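Long-range contacts in glutathione s-transferase (Agrobacterium tumefaciens, PDB 2YCD), which probably conjugates glutathione to electrophilic compounds, consistent with a part in herbicide detoxification, as a dimer of the glutathione transferase superfamily: residues K14-I19 and G46-V51; T18-E23 and I73-Q78; E159-L164 and Y197-A202. All blocks are in the same frame, centred on the assembly; numbering follows the deposited sequence.

Interaction 1. Residues K14-I19 and G46-V51; sequences KPNPTI and GQPYHV
Thr18 and Ile19 pair in parallel with His50 and Val51 where the two strands of a beta-alpha-beta unit begin, in the thioredoxin-like domain of this glutathione transferase. Two backbone bonds set the register: His50 N to Pro17 O at 3.0 Å and Ile19 N to His50 O at 2.9 Å. Near the strand starts, side chains add more. Asn16 ND2 donates to His50 NE2 at 3.0 Å with an N-H...N angle of 165°. The acceptor lies almost in the Asn16 amide plane, whereas the donor stands 27° out of the imidazole plane. Acceptance at NE2 is consistent with that nitrogen being unprotonated. His50 CG lies beside its own backbone N (chi1 -49°), which sets the ring next to Asn16, and CD2 reaches Asn16 CB at 3.4 Å. Gln47 bends at chi2 to give NE2 to Pro48 O at 2.9 Å, on a lone pair, and a water links NE2 to Lys14 O. On the opposite sheet face from Thr18 and His50, Ile19 CG1, in one conformer, meets Val51 CG1 at 3.8 Å. That face is covered by helix 35-45, where Val38 touches Ile19 and Arg39 NH1 hydrogen-bonds Tyr49 OH; strand 75-78 flanks strand 18-22 on its other edge.

Interaction 2. Residues T18-E23 and I73-Q78; sequences TITVFE and IPSYEQ. With GTB (S-(p-nitrobenzyl)glutathione), chain B.
Strands 18-22 and 75-78 run antiparallel, 157° between their directions, with Thr18 and Glu77 as a hydrogen-bonded pair and Ile19 and Tyr76 as a non-hydrogen-bonded one. Both bonds of the first pair, Thr18 N to Glu77 O and Glu77 N to Thr18 O, measure 2.9 Å. Thr20 N continues the ladder to Ser75 O at 3.1 Å. Between the same two residues the return bond ends on a side chain: Ser75 N donates to Thr20 OG1 at 2.8 Å. Thr20 chi1 of 52° places OG1 between its own N and carbonyl carbon, within reach of that amide. Thr20 CG2 rests against Ser75 OG at 3.4 Å. A water joins Ser75 OG to Thr18 O, and another spans Thr18 OG1 and Glu77 O.

Toward the ligand, apolar groups replace the ladder. Ile73 CG1 sits over one face of the Phe22 ring, 4.2 Å from the centroid and 16° off the normal, a CH-pi contact, while CD1 approaches CE2. Met59 touches both residues. The Phe22 ring in turn brings CE2 to 3.7 Å from CB2 of S-(p-nitrobenzyl)glutathione, the cysteinyl methylene.

Ile73 precedes a cis proline, Pro74, as is characteristic of the glutathione site in thioredoxin-fold transferases. The Ile73 backbone binds the ligand in both directions: Ile73 N donates to ligand O2, and Ile73 O accepts from ligand N2 at 2.8 Å. The cysteinyl part of the ligand is thus held like an added antiparallel strand, by main-chain groups rather than by charge. Thr20 O, buried here, has no polar partner in the model, consistent with the ladder giving way to apolar packing at this end.

Interaction 3. Residues E159-L164 and Y197-A202; sequences ELSAWL and YGNLLA
Asn199 reaches from the first turn of helix 198-208 to Ser161, and each atom beyond its CB has a defined neighbour. CB points at helix 142-164, and CG lies between the backbone N and carbonyl carbon (chi1 72°), which carries the amide across to that helix. CG itself is 3.4 Å from Ser161 OG. The oxygen branch, OD1, accepts from Ser161 OG at 2.6 Å, with the donor tilted somewhat from the amide carbonyl plane. The nitrogen branch, ND2, donates to Ser161 O at 2.9 Å and 163°, and this acceptor lies almost in the amide plane. One amide therefore grips both the hydroxyl and the carbonyl of a single residue, which fixes its rotation; ND2 has a further acceptor in Gly165 O.

The two short helical segments cross at 78°, their axes 9.3 Å apart, inside the all-helical C-terminal domain of the glutathione transferase fold. Tyr197 holds the N-cap position of the second helix. Its ring carbon CD2 lies 4.0 Å from Ser161 CB, and its hydroxyl hydrogen-bonds Asp158, one turn before Ser161 on helix 142-164.

Beside the polar pair, Leu200 supplies the apolar half. Its CD2 touches Leu160 CG at 3.9 Å and Leu164 CD2 at 4.1 Å. Leu157 adds to this layer from the preceding turn, and Leu170 packs against Leu164.

In the fold
Interactions 1 and 2 share Thr18 and Ile19, since strand 18-22 pairs in parallel with 50-54 on one edge and antiparallel with 75-78 on the other. Their centres lie 10 Å apart, and Pro15 O with Gln78 NE2 forms a probable hydrogen bond between them. Interaction 2 contributes Phe22, Ile73 and Pro74 to the glutathione pocket, whereas in interaction 1 the Ile19 side chain stays about 11 Å from the ligand there. Interaction 3 belongs to the helical domain across the chain's centre, about 32 Å from interaction 2 and 34 Å from interaction 1, centre to centre. The Leu160 side chain is about 12 Å from the other bound copy of the ligand, and Trp163 packs on Pro69 of the second subunit.

Interaction 1. Residues K14-I19 and G46-V51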
loop_
_atom_site.group_PDB
_atom_site.type_symbol
_atom_site.label_atom_id
_atom_site.label_comp_id
_atom_site.label_asym_id
_atom_site.label_seq_id
_atom_site.Cartn_x
_atom_site.Cartn_y
_atom_site.Cartn_z
ATOM N N LYS A 14 16.012 25.829 6.233
ATOM C CA LYS A 14 15.157 24.778 5.692
ATOM C C LYS A 14 13.689 25.147 5.867
ATOM O O LYS A 14 13.232 25.379 6.983
ATOM C CB LYS A 14 15.456 23.450 6.369
ATOM N N PRO A 15 12.940 25.198 4.763
ATOM C CA PRO A 15 11.543 25.626 4.858
ATOM C C PRO A 15 10.646 24.528 5.425
ATOM O O PRO A 15 10.786 23.359 5.062
ATOM C CB PRO A 15 11.179 25.912 3.403
ATOM C CG PRO A 15 12.040 25.011 2.621
ATOM C CD PRO A 15 13.330 24.875 3.380
ATOM N N ASN A 16 9.740 24.906 6.318
ATOM C CA ASN A 16 8.672 24.019 6.776
ATOM C C ASN A 16 7.890 23.476 5.584
ATOM O O ASN A 16 7.703 24.181 4.602
ATOM C CB ASN A 16 7.692 24.820 7.635
ATOM C CG ASN A 16 8.312 25.366 8.910
ATOM O OD1 ASN A 16 9.330 24.870 9.413
ATOM N ND2 ASN A 16 7.684 26.404 9.446
ATOM N N PRO A 17 7.419 22.227 5.670
ATOM C CA PRO A 17 6.570 21.694 4.609
ATOM C C PRO A 17 5.116 22.174 4.733
ATOM O O PRO A 17 4.662 22.604 5.806
ATOM C CB PRO A 17 6.656 20.183 4.839
ATOM C CG PRO A 17 6.781 20.063 6.316
ATOM C CD PRO A 17 7.666 21.235 6.733
ATOM N N THR A 18 4.413 22.118 3.605
ATOM C CA THR A 18 3.002 22.456 3.513
ATOM C C THR A 18 2.240 21.228 3.000
ATOM O O THR A 18 2.633 20.622 2.004
ATOM C CB THR A 18 2.769 23.634 2.549
ATOM O OG1 THR A 18 3.468 24.776 3.058
ATOM C CG2 THR A 18 1.275 23.952 2.440
ATOM N N ILE A 19 1.173 20.854 3.693
ATOM C CA ILE A 19 0.368 19.716 3.277
ATOM C C ILE A 19 -1.041 20.135 2.889
ATOM O O ILE A 19 -1.597 21.091 3.441
ATOM C CB ILE A 19 0.331 18.627 4.348
ATOM C CG1 ILE A 19 -0.454 19.089 5.559
ATOM C CG2 ILE A 19 1.771 18.192 4.718
ATOM C CD1 ILE A 19 -0.624 17.994 6.606
ATOM N N GLY A 46 8.774 16.745 15.681
ATOM C CA GLY A 46 8.903 18.136 16.087
ATOM C C GLY A 46 9.162 19.070 14.915
ATOM O O GLY A 46 9.861 20.072 15.049
ATOM N N GLN A 47 8.595 18.752 13.756
ATOM C CA GLN A 47 8.718 19.611 12.575
ATOM C C GLN A 47 7.489 20.514 12.393
ATOM O O GLN A 47 6.403 20.023 12.082
ATOM C CB GLN A 47 8.898 18.749 11.326
ATOM C CG GLN A 47 8.841 19.540 10.027
ATOM C CD GLN A 47 10.015 20.471 9.890
ATOM O OE1 GLN A 47 11.164 20.027 9.872
ATOM N NE2 GLN A 47 9.740 21.772 9.818
ATOM N N PRO A 48 7.647 21.847 12.565
ATOM C CA PRO A 48 6.526 22.748 12.260
ATOM C C PRO A 48 6.087 22.625 10.804
ATOM O O PRO A 48 6.909 22.368 9.927
ATOM C CB PRO A 48 7.102 24.153 12.531
ATOM C CG PRO A 48 8.301 23.913 13.410
ATOM C CD PRO A 48 8.852 22.574 13.014
ATOM N N TYR A 49 4.793 22.768 10.553
ATOM C CA TYR A 49 4.286 22.626 9.198
ATOM C C TYR A 49 3.091 23.544 8.984
ATOM O O TYR A 49 2.575 24.191 9.930
ATOM C CB TYR A 49 3.918 21.158 8.899
ATOM C CG TYR A 49 2.722 20.653 9.686
ATOM C CD1 TYR A 49 2.868 20.167 10.981
ATOM C CD2 TYR A 49 1.447 20.668 9.137
ATOM C CE1 TYR A 49 1.778 19.700 11.713
ATOM C CE2 TYR A 49 0.343 20.200 9.865
ATOM C CZ TYR A 49 0.518 19.740 11.156
ATOM O OH TYR A 49 -0.574 19.282 11.865
ATOM N N HIS A 50 2.655 23.601 7.737
ATOM C CA HIS A 50 1.555 24.453 7.320
ATOM C C HIS A 50 0.570 23.639 6.516
ATOM O O HIS A 50 0.917 22.563 5.999
ATOM C CB HIS A 50 2.088 25.636 6.494
ATOM C CG HIS A 50 3.225 26.330 7.159
ATOM N ND1 HIS A 50 3.038 27.288 8.133
ATOM C CD2 HIS A 50 4.565 26.144 7.070
ATOM C CE1 HIS A 50 4.208 27.688 8.587
ATOM N NE2 HIS A 50 5.155 27.007 7.958
ATOM N N VAL A 51 -0.657 24.129 6.413
ATOM C CA VAL A 51 -1.652 23.447 5.601
ATOM C C VAL A 51 -2.252 24.364 4.554
ATOM O O VAL A 51 -2.312 25.596 4.729
ATOM C CB VAL A 51 -2.779 22.794 6.443
ATOM C CG1 VAL A 51 -2.191 21.888 7.532
ATOM C CG2 VAL A 51 -3.714 23.844 7.055
HETATM O O HOH W 1 12.020 23.785 8.885
#

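Interaction 2. Residues T18-E23 and I73-Q78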
loop_
_atom_site.group_PDB
_atom_site.type_symbol
_atom_site.label_atom_id
_atom_site.label_comp_id
_atom_site.label_asym_id
_atom_site.label_seq_id
_atom_site.Cartn_x
_atom_site.Cartn_y
_atom_site.Cartn_z
ATOM N N THR A 18 4.413 22.118 3.605
ATOM C CA THR A 18 3.002 22.456 3.513
ATOM C C THR A 18 2.240 21.228 3.000
ATOM O O THR A 18 2.633 20.622 2.004
ATOM C CB THR A 18 2.769 23.634 2.549
ATOM O OG1 THR A 18 3.468 24.776 3.058
ATOM C CG2 THR A 18 1.275 23.952 2.440
ATOM N N ILE A 19 1.173 20.854 3.693
ATOM C CA ILE A 19 0.368 19.716 3.277
ATOM C C ILE A 19 -1.041 20.135 2.889
ATOM O O ILE A 19 -1.597 21.091 3.441
ATOM C CB ILE A 19 0.331 18.627 4.348
ATOM C CG1 ILE A 19 -0.454 19.089 5.559
ATOM C CG2 ILE A 19 1.771 18.192 4.718
ATOM C CD1 ILE A 19 -0.624 17.994 6.606
ATOM N N THR A 20 -1.618 19.451 1.918
ATOM C CA THR A 20 -2.999 19.752 1.543
ATOM C C THR A 20 -3.972 18.911 2.351
ATOM O O THR A 20 -3.700 17.740 2.675
ATOM C CB THR A 20 -3.254 19.526 0.052
ATOM O OG1 THR A 20 -2.817 18.201 -0.292
ATOM C CG2 THR A 20 -2.515 20.571 -0.812
ATOM N N VAL A 21 -5.107 19.521 2.686
ATOM C CA VAL A 21 -6.126 18.911 3.548
ATOM C C VAL A 21 -7.495 19.374 3.058
ATOM O O VAL A 21 -7.577 20.337 2.296
ATOM C CB VAL A 21 -5.960 19.327 5.034
ATOM C CG1 VAL A 21 -4.536 19.038 5.521
ATOM C CG2 VAL A 21 -6.319 20.810 5.244
ATOM N N PHE A 22 -8.559 18.680 3.455
ATOM C CA PHE A 22 -9.915 19.133 3.127
ATOM C C PHE A 22 -10.212 20.449 3.849
ATOM O O PHE A 22 -9.933 20.591 5.041
ATOM C CB PHE A 22 -10.980 18.131 3.605
ATOM C CG PHE A 22 -11.060 16.846 2.822
ATOM C CD1 PHE A 22 -11.597 16.820 1.542
ATOM C CD2 PHE A 22 -10.690 15.651 3.416
ATOM C CE1 PHE A 22 -11.715 15.624 0.844
ATOM C CE2 PHE A 22 -10.793 14.448 2.727
ATOM C CZ PHE A 22 -11.309 14.430 1.441
ATOM N N GLU A 23 -10.810 21.399 3.140
ATOM C CA GLU A 23 -11.406 22.554 3.805
ATOM C C GLU A 23 -12.573 22.125 4.699
ATOM O O GLU A 23 -12.689 22.588 5.829
ATOM C CB GLU A 23 -11.854 23.590 2.776
ATOM C CG GLU A 23 -12.334 24.895 3.387
ATOM C CD GLU A 23 -12.641 25.929 2.328
ATOM O OE1 GLU A 23 -13.385 25.596 1.384
ATOM O OE2 GLU A 23 -12.123 27.063 2.428
ATOM N N ILE A 73 -6.154 14.167 -1.471
ATOM C CA ILE A 73 -5.239 14.665 -0.428
ATOM C C ILE A 73 -4.752 13.465 0.409
ATOM O O ILE A 73 -5.423 12.434 0.467
ATOM C CB ILE A 73 -5.900 15.777 0.452
ATOM C CG1 ILE A 73 -7.112 15.260 1.248
ATOM C CG2 ILE A 73 -6.334 16.959 -0.411
ATOM C CD1 ILE A 73 -6.756 14.682 2.620
ATOM N N PRO A 74 -3.591 13.579 1.060
ATOM C CA PRO A 74 -2.702 14.746 1.126
ATOM C C PRO A 74 -1.569 14.753 0.106
ATOM O O PRO A 74 -1.136 13.716 -0.394
ATOM C CB PRO A 74 -2.082 14.609 2.521
ATOM C CG PRO A 74 -1.979 13.111 2.722
ATOM C CD PRO A 74 -3.177 12.513 2.008
ATOM N N SER A 75 -1.080 15.945 -0.201
ATOM C CA SER A 75 0.222 16.101 -0.837
ATOM C C SER A 75 1.087 16.891 0.130
ATOM O O SER A 75 0.581 17.449 1.114
ATOM C CB SER A 75 0.093 16.831 -2.189
ATOM O OG SER A 75 -0.455 18.130 -2.038
ATOM N N TYR A 76 2.375 16.955 -0.173
ATOM C CA TYR A 76 3.392 17.516 0.701
ATOM C C TYR A 76 4.331 18.325 -0.184
ATOM O O TYR A 76 4.835 17.811 -1.180
ATOM C CB TYR A 76 4.137 16.349 1.356
ATOM C CG TYR A 76 5.367 16.644 2.187
ATOM C CD1 TYR A 76 6.611 16.842 1.583
ATOM C CD2 TYR A 76 5.312 16.622 3.566
ATOM C CE1 TYR A 76 7.750 17.056 2.348
ATOM C CE2 TYR A 76 6.451 16.833 4.334
ATOM C CZ TYR A 76 7.656 17.047 3.721
ATOM O OH TYR A 76 8.772 17.260 4.508
ATOM N N GLU A 77 4.561 19.583 0.176
ATOM C CA GLU A 77 5.441 20.456 -0.595
ATOM C C GLU A 77 6.464 21.068 0.320
ATOM O O GLU A 77 6.123 21.620 1.357
ATOM C CB GLU A 77 4.639 21.536 -1.316
ATOM C CG GLU A 77 5.497 22.590 -2.004
ATOM C CD GLU A 77 4.676 23.587 -2.826
ATOM O OE1 GLU A 77 3.526 23.898 -2.437
ATOM O OE2 GLU A 77 5.194 24.072 -3.857
ATOM N N GLN A 78 7.729 20.970 -0.071
ATOM C CA GLN A 78 8.819 21.526 0.718
ATOM C C GLN A 78 9.929 21.948 -0.231
ATOM O O GLN A 78 10.636 21.113 -0.803
ATOM C CB GLN A 78 9.310 20.492 1.716
ATOM C CG GLN A 78 10.303 21.029 2.722
ATOM C CD GLN A 78 10.677 19.992 3.751
ATOM O OE1 GLN A 78 10.668 18.790 3.468
ATOM N NE2 GLN A 78 10.992 20.440 4.954
HETATM N N1 GTB B . -3.232 6.311 -1.500
HETATM C CA1 GTB B . -3.566 7.700 -1.155
HETATM C C1 GTB B . -2.837 8.113 0.098
HETATM O O11 GTB B . -2.713 7.255 0.997
HETATM O O12 GTB B . -2.403 9.286 0.198
HETATM C CB1 GTB B . -5.091 7.811 -1.007
HETATM C CG1 GTB B . -5.519 9.261 -0.789
HETATM C CD1 GTB B . -7.007 9.379 -0.526
HETATM O OE1 GTB B . -7.712 8.370 -0.540
HETATM N N2 GTB B . -7.463 10.604 -0.272
HETATM C CA2 GTB B . -8.873 10.870 0.017
HETATM C C2 GTB B . -9.426 11.952 -0.857
HETATM O O2 GTB B . -8.751 12.923 -1.191
HETATM C CB2 GTB B . -8.988 11.423 1.451
HETATM S SG2 GTB B . -8.569 10.277 2.721
HETATM N N3 GTB B . -10.700 11.805 -1.229
HETATM C CA3 GTB B . -11.444 12.771 -2.019
HETATM C C3 GTB B . -11.746 12.315 -3.418
HETATM O O31 GTB B . -11.445 11.157 -3.764
HETATM O O32 GTB B . -12.293 13.155 -4.169
HETATM C "C'" GTB B . -9.816 9.024 2.680
HETATM C "C1'" GTB B . -10.922 9.275 3.672
HETATM C "C2'" GTB B . -12.072 9.939 3.276
HETATM C "C3'" GTB B . -13.095 10.161 4.197
HETATM C "C4'" GTB B . -12.960 9.711 5.509
HETATM N N41 GTB B . -13.997 9.927 6.436
HETATM O O41 GTB B . -13.947 9.447 7.566
HETATM O O42 GTB B . -14.959 10.587 6.093
HETATM C "C5'" GTB B . -11.809 9.039 5.894
HETATM C "C6'" GTB B . -10.787 8.814 4.976
HETATM O O HOH W 2 6.096 24.607 2.321
HETATM O O HOH W 3 1.192 20.126 -0.646
#

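Interaction 3. Residues E159-L164 and Y197-A202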
loop_
_atom_site.group_PDB
_atom_site.type_symbol
_atom_site.label_atom_id
_atom_site.label_comp_id
_atom_site.label_asym_id
_atom_site.label_seq_id
_atom_site.Cartn_x
_atom_site.Cartn_y
_atom_site.Cartn_z
ATOM N N GLU A 159 -5.611 -12.543 12.872
ATOM C CA GLU A 159 -4.198 -12.716 12.548
ATOM C C GLU A 159 -3.315 -11.607 13.138
ATOM O O GLU A 159 -2.246 -11.867 13.712
ATOM C CB GLU A 159 -4.030 -12.816 11.023
ATOM C CG GLU A 159 -4.589 -14.142 10.469
ATOM C CD GLU A 159 -5.039 -14.081 9.020
ATOM O OE1 GLU A 159 -4.932 -13.024 8.360
ATOM O OE2 GLU A 159 -5.514 -15.114 8.506
ATOM N N LEU A 160 -3.756 -10.359 13.002
ATOM C CA LEU A 160 -2.990 -9.243 13.533
ATOM C C LEU A 160 -2.895 -9.296 15.060
ATOM O O LEU A 160 -1.847 -9.028 15.652
ATOM C CB LEU A 160 -3.633 -7.915 13.100
ATOM C CG LEU A 160 -2.902 -6.653 13.567
ATOM C CD1 LEU A 160 -1.506 -6.565 12.966
ATOM C CD2 LEU A 160 -3.705 -5.392 13.229
ATOM N N SER A 161 -4.015 -9.630 15.690
ATOM C CA SER A 161 -4.087 -9.715 17.153
ATOM C C SER A 161 -3.173 -10.818 17.695
ATOM O O SER A 161 -2.454 -10.608 18.677
ATOM C CB SER A 161 -5.536 -9.966 17.552
ATOM O OG SER A 161 -5.644 -10.152 18.959
ATOM N N ALA A 162 -3.177 -11.964 17.018
ATOM C CA ALA A 162 -2.353 -13.084 17.454
ATOM C C ALA A 162 -0.891 -12.717 17.323
ATOM O O ALA A 162 -0.060 -13.030 18.185
ATOM C CB ALA A 162 -2.663 -14.316 16.637
ATOM N N TRP A 163 -0.553 -12.047 16.234
ATOM C CA TRP A 163 0.824 -11.694 16.045
ATOM C C TRP A 163 1.291 -10.639 17.075
ATOM O O TRP A 163 2.398 -10.736 17.626
ATOM C CB TRP A 163 1.079 -11.276 14.589
ATOM C CG TRP A 163 2.509 -11.015 14.390
ATOM C CD1 TRP A 163 3.476 -11.895 13.982
ATOM C CD2 TRP A 163 3.169 -9.787 14.672
ATOM N NE1 TRP A 163 4.698 -11.273 13.980
ATOM C CE2 TRP A 163 4.536 -9.979 14.410
ATOM C CE3 TRP A 163 2.739 -8.544 15.139
ATOM C CZ2 TRP A 163 5.476 -8.963 14.576
ATOM C CZ3 TRP A 163 3.673 -7.551 15.305
ATOM C CH2 TRP A 163 5.018 -7.759 15.020
ATOM N N LEU A 164 0.450 -9.641 17.355
ATOM C CA LEU A 164 0.841 -8.566 18.247
ATOM C C LEU A 164 1.081 -9.076 19.668
ATOM O O LEU A 164 1.989 -8.612 20.339
ATOM C CB LEU A 164 -0.200 -7.432 18.243
ATOM C CG LEU A 164 0.152 -6.192 19.068
ATOM C CD1 LEU A 164 1.264 -5.367 18.390
ATOM C CD2 LEU A 164 -1.088 -5.336 19.317
ATOM N N TYR A 197 -11.429 -7.260 20.137
ATOM C CA TYR A 197 -10.000 -7.522 20.024
ATOM C C TYR A 197 -9.240 -6.684 21.048
ATOM O O TYR A 197 -8.657 -5.645 20.720
ATOM C CB TYR A 197 -9.509 -7.222 18.599
ATOM C CG TYR A 197 -10.120 -8.159 17.585
ATOM C CD1 TYR A 197 -11.326 -7.852 16.968
ATOM C CD2 TYR A 197 -9.500 -9.357 17.255
ATOM C CE1 TYR A 197 -11.904 -8.708 16.067
ATOM C CE2 TYR A 197 -10.063 -10.224 16.344
ATOM C CZ TYR A 197 -11.263 -9.900 15.754
ATOM O OH TYR A 197 -11.818 -10.765 14.850
ATOM N N GLY A 198 -9.256 -7.132 22.300
ATOM C CA GLY A 198 -8.769 -6.326 23.398
ATOM C C GLY A 198 -7.380 -5.757 23.176
ATOM O O GLY A 198 -7.141 -4.591 23.487
ATOM N N ASN A 199 -6.452 -6.566 22.660
ATOM C CA ASN A 199 -5.093 -6.063 22.486
ATOM C C ASN A 199 -4.986 -5.033 21.352
ATOM O O ASN A 199 -4.204 -4.104 21.449
ATOM C CB ASN A 199 -4.025 -7.184 22.404
ATOM C CG ASN A 199 -4.069 -7.978 21.108
ATOM O OD1 ASN A 199 -5.084 -8.035 20.416
ATOM N ND2 ASN A 199 -2.972 -8.642 20.811
ATOM N N LEU A 200 -5.814 -5.170 20.319
ATOM C CA LEU A 200 -5.832 -4.165 19.249
ATOM C C LEU A 200 -6.437 -2.848 19.711
ATOM O O LEU A 200 -5.923 -1.769 19.379
ATOM C CB LEU A 200 -6.565 -4.704 18.016
ATOM C CG LEU A 200 -5.994 -5.954 17.332
ATOM C CD1 LEU A 200 -6.763 -6.214 16.056
ATOM C CD2 LEU A 200 -4.511 -5.834 17.048
ATOM N N LEU A 201 -7.523 -2.922 20.482
ATOM C CA LEU A 201 -8.123 -1.741 21.085
ATOM C C LEU A 201 -7.119 -1.009 21.972
ATOM O O LEU A 201 -6.978 0.208 21.897
ATOM C CB LEU A 201 -9.332 -2.164 21.912
ATOM C CG LEU A 201 -10.088 -1.012 22.575
ATOM C CD1 LEU A 201 -10.550 0.001 21.524
ATOM C CD2 LEU A 201 -11.272 -1.577 23.348
ATOM N N ALA A 202 -6.421 -1.754 22.822
ATOM C CA ALA A 202 -5.440 -1.168 23.727
ATOM C C ALA A 202 -4.277 -0.548 22.953
ATOM O O ALA A 202 -3.740 0.493 23.347
ATOM C CB ALA A 202 -4.932 -2.226 24.726
#